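Local coordinates for protein SOSEKI 4 (Arabidopsis thaliana, PDB 6RSN) that helps interpret global polarity cues and orient cell division in plants, its DIX-like domain polymerising into filaments needed for polar localization, at residues Tyr10-Asn15 with Tyr55-Lys60; Asn32-Lys37 with Asp76-Val81. The protein carries 1 engineered substitution. All blocks are in the same frame, centred on the assembly; numbering follows the deposited sequence.

Contact 1: Tyr10-Asn15 with Tyr55-Lys60; sequences YYLSRN and YSWSSK. With SO4 (sulfate ion), chain B.
Leu12 sets its CD2 methyl almost exactly over the centre of the Tyr55 ring, 3.9 Å from the centroid and 8° off the ring normal, a CH-pi contact between strands that share no hydrogen bond. Strands 5-13 and 55-63 both pair with strand 86-92, which runs between them, so their side chains must span the gap over that strand. Leu12 CD1 lies 3.7 Å from Tyr55 OH; a forked leucine can thus follow the ring from centre to hydroxyl. Leu12 CD2 also reaches the indole, 3.9 Å from Trp57 CH2. Further along, the edge of Trp57 points at the face of Tyr10 in an offset edge-to-face pair, planes 73° apart. At the outer end Tyr55 OH sits over one face of the poorly ordered Arg14 guanidinium, whose NH2 donates to O4 of a sulfate, probably from the crystallisation liquor, that Arg47 also binds. A serine in place of Tyr55 would probably leave the Leu12 methyls without the ring beneath them and the guanidinium without its covering hydroxyl. Dispersion, CH-pi and ring contacts thus join these strands of the ubiquitin-like fold, while buried Tyr10 OH and Trp57 NE1 bond to Arg47 and Ala52 O.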
loop_
_atom_site.group_PDB
_atom_site.type_symbol
_atom_site.label_atom_id
_atom_site.label_comp_id
_atom_site.label_asym_id
_atom_site.label_seq_id
_atom_site.Cartn_x
_atom_site.Cartn_y
_atom_site.Cartn_z
ATOM N N TYR A 10 4.813 1.675 3.371
ATOM C CA TYR A 10 3.945 2.641 2.680
ATOM C C TYR A 10 4.361 4.078 2.987
ATOM O O TYR A 10 4.785 4.435 4.108
ATOM C CB TYR A 10 2.444 2.399 2.965
ATOM C CG TYR A 10 1.980 2.633 4.390
ATOM C CD1 TYR A 10 2.022 1.618 5.331
ATOM C CD2 TYR A 10 1.548 3.885 4.808
ATOM C CE1 TYR A 10 1.598 1.826 6.644
ATOM C CE2 TYR A 10 1.109 4.114 6.111
ATOM C CZ TYR A 10 1.180 3.091 7.044
ATOM O OH TYR A 10 0.759 3.328 8.332
ATOM N N TYR A 11 4.191 4.961 1.984
ATOM C CA TYR A 11 4.452 6.389 2.092
ATOM C C TYR A 11 3.112 7.120 2.074
ATOM O O TYR A 11 2.215 6.742 1.315
ATOM C CB TYR A 11 5.191 6.879 0.841
ATOM C CG TYR A 11 6.613 6.389 0.771
ATOM C CD1 TYR A 11 6.880 5.127 0.257
ATOM C CD2 TYR A 11 7.659 7.185 1.216
ATOM C CE1 TYR A 11 8.195 4.701 0.163
ATOM C CE2 TYR A 11 8.988 6.748 1.152
ATOM C CZ TYR A 11 9.230 5.498 0.618
ATOM O OH TYR A 11 10.498 4.971 0.521
ATOM N N LEU A 12 2.889 8.015 3.033
ATOM C CA LEU A 12 1.665 8.821 2.909
ATOM C C LEU A 12 2.051 10.177 2.350
ATOM O O LEU A 12 3.054 10.761 2.767
ATOM C CB LEU A 12 1.044 9.083 4.290
ATOM C CG LEU A 12 0.602 7.815 4.989
ATOM C CD1 LEU A 12 -0.048 8.178 6.342
ATOM C CD2 LEU A 12 -0.394 7.044 4.085
ATOM N N SER A 13 1.214 10.688 1.447
ATOM C CA SER A 13 1.539 11.926 0.766
ATOM C C SER A 13 0.401 12.867 1.055
ATOM O O SER A 13 -0.738 12.538 0.750
ATOM C CB SER A 13 1.655 11.644 -0.741
ATOM O OG SER A 13 1.832 12.875 -1.440
ATOM N N ARG A 14 0.695 14.027 1.656
ATOM C CA ARG A 14 -0.373 14.972 1.904
ATOM C C ARG A 14 -0.204 16.163 0.957
ATOM O O ARG A 14 -0.783 16.197 -0.134
ATOM C CB ARG A 14 -0.380 15.309 3.394
ATOM C CG ARG A 14 -0.670 14.110 4.282
ATOM C CD ARG A 14 -0.529 14.640 5.697
ATOM N NE ARG A 14 -0.904 13.748 6.789
ATOM C CZ ARG A 14 -0.150 12.758 7.281
ATOM N NH1 ARG A 14 1.033 12.474 6.756
ATOM N NH2 ARG A 14 -0.600 12.035 8.294
ATOM N N ASN A 15 0.635 17.113 1.377
ATOM C CA ASN A 15 1.050 18.232 0.546
ATOM C C ASN A 15 2.123 17.748 -0.429
ATOM O O ASN A 15 2.299 18.310 -1.508
ATOM C CB ASN A 15 1.579 19.374 1.414
ATOM C CG ASN A 15 0.647 19.651 2.571
ATOM O OD1 ASN A 15 -0.495 20.041 2.357
ATOM N ND2 ASN A 15 1.103 19.427 3.792
ATOM N N TYR A 55 -7.158 8.002 2.017
ATOM C CA TYR A 55 -6.087 7.961 1.033
ATOM C C TYR A 55 -6.512 7.129 -0.166
ATOM O O TYR A 55 -7.270 6.148 -0.042
ATOM C CB TYR A 55 -4.844 7.288 1.616
ATOM C CG TYR A 55 -4.308 8.095 2.756
ATOM C CD1 TYR A 55 -3.527 9.223 2.540
ATOM C CD2 TYR A 55 -4.658 7.742 4.050
ATOM C CE1 TYR A 55 -3.048 9.951 3.610
ATOM C CE2 TYR A 55 -4.198 8.465 5.139
ATOM C CZ TYR A 55 -3.426 9.592 4.907
ATOM O OH TYR A 55 -3.071 10.334 5.995
ATOM N N SER A 56 -6.017 7.534 -1.365
ATOM C CA SER A 56 -6.100 6.720 -2.563
ATOM C C SER A 56 -4.788 5.937 -2.692
ATOM O O SER A 56 -3.717 6.524 -2.535
ATOM C CB SER A 56 -6.172 7.737 -3.747
ATOM O OG SER A 56 -6.268 6.923 -4.902
ATOM N N TRP A 57 -4.883 4.600 -2.896
ATOM C CA TRP A 57 -3.677 3.765 -2.743
ATOM C C TRP A 57 -3.097 3.324 -4.088
ATOM O O TRP A 57 -3.842 3.088 -5.035
ATOM C CB TRP A 57 -3.956 2.510 -1.861
ATOM C CG TRP A 57 -4.305 2.949 -0.470
ATOM C CD1 TRP A 57 -5.537 3.267 0.050
ATOM C CD2 TRP A 57 -3.360 3.171 0.595
ATOM N NE1 TRP A 57 -5.402 3.637 1.374
ATOM C CE2 TRP A 57 -4.092 3.592 1.733
ATOM C CE3 TRP A 57 -1.962 3.036 0.687
ATOM C CZ2 TRP A 57 -3.472 3.921 2.947
ATOM C CZ3 TRP A 57 -1.353 3.298 1.893
ATOM C CH2 TRP A 57 -2.094 3.733 3.016
ATOM N N SER A 58 -1.767 3.282 -4.133
ATOM C CA SER A 58 -1.053 2.886 -5.341
ATOM C C SER A 58 0.042 1.911 -4.899
ATOM O O SER A 58 0.399 1.834 -3.710
ATOM C CB SER A 58 -0.458 4.094 -6.037
ATOM O OG SER A 58 -1.468 4.993 -6.552
ATOM N N SER A 59 0.554 1.124 -5.848
ATOM C CA SER A 59 1.732 0.328 -5.539
ATOM C C SER A 59 2.823 0.680 -6.540
ATOM O O SER A 59 2.568 1.025 -7.696
ATOM C CB SER A 59 1.423 -1.166 -5.536
ATOM O OG SER A 59 1.054 -1.568 -6.858
ATOM N N LYS A 60 4.060 0.649 -6.049
ATOM C CA LYS A 60 5.184 0.943 -6.935
ATOM C C LYS A 60 5.392 -0.222 -7.911
ATOM O O LYS A 60 5.433 -1.414 -7.572
ATOM C CB LYS A 60 6.401 1.145 -6.029
ATOM C CG LYS A 60 7.620 1.756 -6.702
ATOM C CD LYS A 60 8.776 1.730 -5.702
ATOM C CE LYS A 60 9.953 2.510 -6.219
ATOM N NZ LYS A 60 11.187 2.253 -5.428
HETATM S S SO4 B . 0.698 9.500 10.272
HETATM O O1 SO4 B . -0.661 9.981 10.317
HETATM O O2 SO4 B . 1.078 8.978 11.553
HETATM O O3 SO4 B . 0.802 8.451 9.288
HETATM O O4 SO4 B . 1.576 10.585 9.925
#

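Contact 2: Asn32-Lys37 with Asp76-Val81; sequences NGLYLK and DFIFPV
Two backbone hydrogen bonds join Leu34 and Leu36 to Ile78 and Asp76, running in opposite directions on either side of the Tyr35-Phe77 pair. Ile78 N donates a hydrogen bond to Leu34 O at 2.8 Å, nearly straight at 164°. Leu36 N donates to Asp76 O at 2.9 Å, arriving close to the line of the C=O bond, and Tyr35 CA adds a CA-H...O contact to the same oxygen. Where the short antiparallel ladder frays, a water replaces direct pairing: it accepts from Leu34 N at 3.1 Å and donates to Ile78 O at 2.6 Å. Tyr35 is the N-cap residue of helix 36-47, and its own N bonds to Asp38 OD2; Asp76 OD2 is likewise satisfied, by Ser73 N.

On the Tyr35 side of the ladder, the edge of Phe77 meets the tyrosine face in a T-shaped stack with planes at 88°, Phe77 CD1 lying 3.7 Å from Tyr35 CZ. With CG anti to the backbone N (chi1 -176°), the Phe77 ring reaches out alongside segment 32-37 toward its Gly33 end, where Phe77 CE1 lies 3.5 Å from Gly33 CA and a beta carbon would collide. Opposite, Ile78 CD1 packs on Leu34 CD2 at 3.9 Å, a branched aliphatic pair suited to the buried side. The first helical N-H, which has no acceptor a turn earlier within its helix, thus finds one in the Asp76 carbonyl, just before strand 77-78, coupling the helix start to the ladder.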
loop_
_atom_site.group_PDB
_atom_site.type_symbol
_atom_site.label_atom_id
_atom_site.label_comp_id
_atom_site.label_asym_id
_atom_site.label_seq_id
_atom_site.Cartn_x
_atom_site.Cartn_y
_atom_site.Cartn_z
ATOM N N ASN A 32 -0.605 -16.890 -2.392
ATOM C CA ASN A 32 0.247 -16.604 -3.533
ATOM C C ASN A 32 0.240 -15.135 -3.905
ATOM O O ASN A 32 0.688 -14.802 -5.023
ATOM C CB ASN A 32 -0.296 -17.210 -4.817
ATOM C CG ASN A 32 -0.650 -18.649 -4.593
ATOM O OD1 ASN A 32 -1.788 -19.029 -4.825
ATOM N ND2 ASN A 32 0.308 -19.419 -4.078
ATOM N N GLY A 33 -0.283 -14.305 -2.980
ATOM C CA GLY A 33 -0.589 -12.939 -3.358
ATOM C C GLY A 33 -1.265 -12.097 -2.275
ATOM O O GLY A 33 -2.223 -12.466 -1.587
ATOM N N LEU A 34 -0.856 -10.839 -2.305
ATOM C CA LEU A 34 -1.415 -9.813 -1.441
ATOM C C LEU A 34 -2.433 -8.990 -2.225
ATOM O O LEU A 34 -2.178 -8.679 -3.397
ATOM C CB LEU A 34 -0.224 -8.936 -1.095
ATOM C CG LEU A 34 -0.571 -7.677 -0.283
ATOM C CD1 LEU A 34 -1.029 -7.998 1.120
ATOM C CD2 LEU A 34 0.609 -6.751 -0.317
ATOM N N TYR A 35 -3.579 -8.686 -1.592
ATOM C CA TYR A 35 -4.592 -7.817 -2.189
ATOM C C TYR A 35 -4.676 -6.526 -1.381
ATOM O O TYR A 35 -4.381 -6.522 -0.176
ATOM C CB TYR A 35 -5.962 -8.497 -2.191
ATOM C CG TYR A 35 -5.985 -9.689 -3.131
ATOM C CD1 TYR A 35 -5.347 -10.870 -2.813
ATOM C CD2 TYR A 35 -6.582 -9.586 -4.373
ATOM C CE1 TYR A 35 -5.338 -11.955 -3.689
ATOM C CE2 TYR A 35 -6.617 -10.671 -5.241
ATOM C CZ TYR A 35 -5.981 -11.843 -4.910
ATOM O OH TYR A 35 -6.069 -12.839 -5.851
ATOM N N LEU A 36 -5.153 -5.480 -2.060
ATOM C CA LEU A 36 -5.193 -4.214 -1.333
ATOM C C LEU A 36 -6.060 -4.350 -0.073
ATOM O O LEU A 36 -5.742 -3.791 0.989
ATOM C CB LEU A 36 -5.640 -3.048 -2.241
ATOM C CG LEU A 36 -5.841 -1.736 -1.457
ATOM C CD1 LEU A 36 -4.494 -1.172 -0.925
ATOM C CD2 LEU A 36 -6.425 -0.605 -2.345
ATOM N N LYS A 37 -7.147 -5.131 -0.192
ATOM C CA LYS A 37 -8.025 -5.326 0.944
ATOM C C LYS A 37 -7.248 -5.926 2.131
ATOM O O LYS A 37 -7.583 -5.619 3.259
ATOM C CB LYS A 37 -9.240 -6.194 0.570
ATOM C CG LYS A 37 -8.891 -7.594 0.137
ATOM C CD LYS A 37 -10.101 -8.460 -0.283
ATOM C CE LYS A 37 -9.798 -9.925 -0.045
ATOM N NZ LYS A 37 -9.065 -10.570 -1.168
ATOM N N ASP A 76 -8.142 -5.246 -5.854
ATOM C CA ASP A 76 -7.001 -5.486 -6.722
ATOM C C ASP A 76 -5.868 -6.251 -6.031
ATOM O O ASP A 76 -5.574 -6.086 -4.838
ATOM C CB ASP A 76 -6.412 -4.214 -7.335
ATOM C CG ASP A 76 -7.300 -3.521 -8.351
ATOM O OD1 ASP A 76 -8.289 -4.171 -8.826
ATOM O OD2 ASP A 76 -6.975 -2.364 -8.719
ATOM N N PHE A 77 -5.197 -7.076 -6.839
ATOM C CA PHE A 77 -3.995 -7.805 -6.468
ATOM C C PHE A 77 -2.837 -6.827 -6.549
ATOM O O PHE A 77 -2.806 -5.922 -7.408
ATOM C CB PHE A 77 -3.779 -8.895 -7.533
ATOM C CG PHE A 77 -2.638 -9.867 -7.339
ATOM C CD1 PHE A 77 -2.822 -11.045 -6.634
ATOM C CD2 PHE A 77 -1.371 -9.600 -7.846
ATOM C CE1 PHE A 77 -1.799 -11.978 -6.468
ATOM C CE2 PHE A 77 -0.359 -10.549 -7.697
ATOM C CZ PHE A 77 -0.558 -11.714 -6.998
ATOM N N ILE A 78 -1.895 -6.991 -5.614
ATOM C CA ILE A 78 -0.748 -6.113 -5.569
ATOM C C ILE A 78 0.496 -6.879 -5.998
ATOM O O ILE A 78 0.819 -7.909 -5.426
ATOM C CB ILE A 78 -0.534 -5.548 -4.151
ATOM C CG1 ILE A 78 -1.743 -4.712 -3.700
ATOM C CG2 ILE A 78 0.726 -4.700 -4.165
ATOM C CD1 ILE A 78 -1.629 -4.166 -2.258
ATOM N N PHE A 79 1.185 -6.385 -7.034
ATOM C CA PHE A 79 2.446 -6.997 -7.413
ATOM C C PHE A 79 3.620 -6.406 -6.622
ATOM O O PHE A 79 3.693 -5.188 -6.413
ATOM C CB PHE A 79 2.642 -6.793 -8.910
ATOM C CG PHE A 79 1.565 -7.423 -9.749
ATOM C CD1 PHE A 79 1.598 -8.782 -10.027
ATOM C CD2 PHE A 79 0.491 -6.695 -10.196
ATOM C CE1 PHE A 79 0.611 -9.337 -10.823
ATOM C CE2 PHE A 79 -0.507 -7.243 -10.981
ATOM C CZ PHE A 79 -0.426 -8.585 -11.334
ATOM N N PRO A 80 4.625 -7.233 -6.248
ATOM C CA PRO A 80 5.831 -6.749 -5.566
ATOM C C PRO A 80 6.800 -6.038 -6.511
ATOM O O PRO A 80 6.735 -6.204 -7.734
ATOM C CB PRO A 80 6.497 -8.054 -5.106
ATOM C CG PRO A 80 6.120 -9.027 -6.199
ATOM C CD PRO A 80 4.675 -8.679 -6.505
ATOM N N VAL A 81 7.711 -5.261 -5.910
ATOM C CA VAL A 81 8.801 -4.613 -6.625
ATOM C C VAL A 81 10.120 -5.102 -6.020
ATOM O O VAL A 81 10.265 -5.145 -4.793
ATOM C CB VAL A 81 8.650 -3.074 -6.595
ATOM C CG1 VAL A 81 9.166 -2.431 -5.307
ATOM C CG2 VAL A 81 9.232 -2.401 -7.826
HETATM O O HOH W 1 1.333 -10.259 -4.379
#

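Overall arrangement
Strand 5-13 enters contact 1 first; the chain then returns through strand 22-27 and reaches 32-37, the first half of contact 2, before helix 36-47. After helix 49-52, strand 55-63 brings 55-60 back to 10-15 and closes the first loop. Strand 66-71 follows, and only then does 76-81 meet 32-37, so the two loops cross rather than nest. Contact 2 pairs 34-35 with 77-78 at the N-terminal end of helix 36-47. Strand 86-92, which fills the gap in contact 1 within the five-stranded mixed sheet, comes last. The contact centres are about 15 Å apart, yet both lie within the one DIX-like domain and meet where Trp57 touches Leu36 and Ser59 touches Ile78.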